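Local coordinates for protein galactokinase (Bifidobacterium longum subsp. infantis ATCC 15697 = JCM 1222 = DSM 20088, PDB 6TEQ) that probably phosphorylates galactose with ATP, as GHMP-family galactokinases do, and holds 2-deoxy-2-fluoro-galactose in its sugar pocket, at residues 205-209 / 210-214. Sequence-based numbering, arbitrary orientation.
Sequences LLDCR and PELTP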
loop_
_atom_site.group_PDB
_atom_site.type_symbol
_atom_site.label_atom_id
_atom_site.label_comp_id
_atom_site.label_asym_id
_atom_site.label_seq_id
_atom_site.Cartn_x
_atom_site.Cartn_y
_atom_site.Cartn_z
ATOM N N LEU A 205 9.160 -2.390 -9.404
ATOM C CA LEU A 205 10.093 -1.229 -9.191
ATOM C C LEU A 205 9.432 0.001 -9.834
ATOM O O LEU A 205 9.374 0.123 -11.066
ATOM C CB LEU A 205 11.444 -1.555 -9.821
ATOM C CG LEU A 205 12.453 -0.439 -9.767
ATOM C CD1 LEU A 205 12.700 0.080 -8.356
ATOM C CD2 LEU A 205 13.725 -0.881 -10.440
ATOM N N LEU A 206 8.843 0.809 -8.968
ATOM C CA LEU A 206 7.962 1.925 -9.351
ATOM C C LEU A 206 8.773 3.204 -9.207
ATOM O O LEU A 206 9.316 3.514 -8.141
ATOM C CB LEU A 206 6.745 1.877 -8.441
ATOM C CG LEU A 206 5.833 3.088 -8.561
ATOM C CD1 LEU A 206 5.117 3.054 -9.891
ATOM C CD2 LEU A 206 4.848 3.100 -7.422
ATOM N N ASP A 207 8.842 3.952 -10.300
ATOM C CA ASP A 207 9.497 5.237 -10.340
ATOM C C ASP A 207 8.448 6.311 -10.315
ATOM O O ASP A 207 7.667 6.374 -11.262
ATOM C CB ASP A 207 10.419 5.258 -11.554
ATOM C CG ASP A 207 11.307 6.490 -11.634
ATOM O OD1 ASP A 207 10.907 7.554 -11.120
ATOM O OD2 ASP A 207 12.429 6.337 -12.209
ATOM N N CYS A 208 8.411 7.078 -9.230
ATOM C CA CYS A 208 7.291 8.000 -8.972
ATOM C C CYS A 208 7.516 9.392 -9.577
ATOM O O CYS A 208 6.724 10.279 -9.235
ATOM C CB CYS A 208 7.056 8.078 -7.477
ATOM S SG CYS A 208 6.491 6.454 -6.866
ATOM N N ARG A 209 8.540 9.562 -10.452
ATOM C CA ARG A 209 8.669 10.898 -11.077
ATOM C C ARG A 209 7.408 11.168 -11.889
ATOM O O ARG A 209 6.982 10.344 -12.676
ATOM C CB ARG A 209 9.938 10.981 -11.895
ATOM C CG ARG A 209 11.182 11.074 -11.030
ATOM C CD ARG A 209 12.393 10.958 -11.922
ATOM N NE ARG A 209 12.540 9.683 -12.594
ATOM C CZ ARG A 209 13.269 9.451 -13.684
ATOM N NH1 ARG A 209 13.823 10.408 -14.371
ATOM N NH2 ARG A 209 13.333 8.223 -14.138
ATOM N N PRO A 210 6.744 12.312 -11.688
ATOM C CA PRO A 210 5.399 12.511 -12.203
ATOM C C PRO A 210 5.372 12.719 -13.721
ATOM O O PRO A 210 4.241 12.615 -14.262
ATOM C CB PRO A 210 4.867 13.757 -11.458
ATOM C CG PRO A 210 6.062 14.460 -10.980
ATOM C CD PRO A 210 7.130 13.393 -10.766
ATOM N N GLU A 211 6.532 12.977 -14.354
ATOM C CA GLU A 211 6.546 13.259 -15.812
ATOM C C GLU A 211 6.613 11.946 -16.625
ATOM O O GLU A 211 6.509 12.011 -17.851
ATOM C CB GLU A 211 7.692 14.195 -16.201
ATOM C CG GLU A 211 9.048 13.574 -16.084
ATOM C CD GLU A 211 9.724 13.633 -14.701
ATOM O OE1 GLU A 211 9.079 13.959 -13.638
ATOM O OE2 GLU A 211 10.946 13.361 -14.683
ATOM N N LEU A 212 6.814 10.785 -15.999
ATOM C CA LEU A 212 6.993 9.494 -16.704
ATOM C C LEU A 212 5.666 8.976 -17.220
ATOM O O LEU A 212 4.628 9.072 -16.536
ATOM C CB LEU A 212 7.616 8.448 -15.776
ATOM C CG LEU A 212 8.987 8.857 -15.288
ATOM C CD1 LEU A 212 9.631 7.799 -14.422
ATOM C CD2 LEU A 212 9.881 9.301 -16.393
ATOM N N THR A 213 5.760 8.314 -18.351
ATOM C CA THR A 213 4.619 7.611 -18.900
ATOM C C THR A 213 4.545 6.268 -18.218
ATOM O O THR A 213 5.504 5.835 -17.561
ATOM C CB THR A 213 4.714 7.374 -20.405
ATOM O OG1 THR A 213 5.838 6.507 -20.521
ATOM C CG2 THR A 213 4.891 8.665 -21.167
ATOM N N PRO A 214 3.394 5.586 -18.304
ATOM C CA PRO A 214 3.237 4.329 -17.578
ATOM C C PRO A 214 4.281 3.259 -17.954
ATOM O O PRO A 214 4.747 2.567 -17.067
ATOM C CB PRO A 214 1.806 3.882 -17.926
ATOM C CG PRO A 214 1.128 5.181 -18.066
ATOM C CD PRO A 214 2.110 6.073 -18.817
HETATM O O HOH W 1 13.446 13.826 -13.848
#
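A type I beta turn runs from R209 to L212, with P210 and E211 at its corners, closed by a weak hydrogen bond from L212 N to R209 O (3.4 Å) just after strand 202-207 ends. Before the turn comes an Asx turn: D207 OD1 takes the backbone N of R209 at 3.2 Å. D207 OD1 also accepts from R209 NE at 3.1 Å, and D207 OD2 from R209 NH2 at 2.8 Å, a side-on salt bridge lying close to the guanidinium plane. R209 can fold back this way because its chain bends at chi3 (-65°). L212 turns back over the pair: CD2 sits over the centre of one R209 guanidinium face, 4.2 Å above the plane, and L212 CD1 packs on D207 CG at 3.5 Å. E211 crosses the arginine stem obliquely, its OE1 3.6 Å from R209 CB. Its carboxylate stands 89° from the guanidinium; a water donates to E211 OE2 (2.7 Å) and accepts only weakly from R209 NH1. R268 adds a second salt bridge to D207 OD1. With an alanine here instead of the D207 carboxylate, R209 and R268 would probably be left as close like charges without their shared partner, and the R209 side chain set free to swing off L212. The carboxylate thus likely offsets both arginines while fixing the chain's exit from the strand, where the neighbouring C208 side chain comes within about 4 Å of the side chain of D49, a galactose-binding residue.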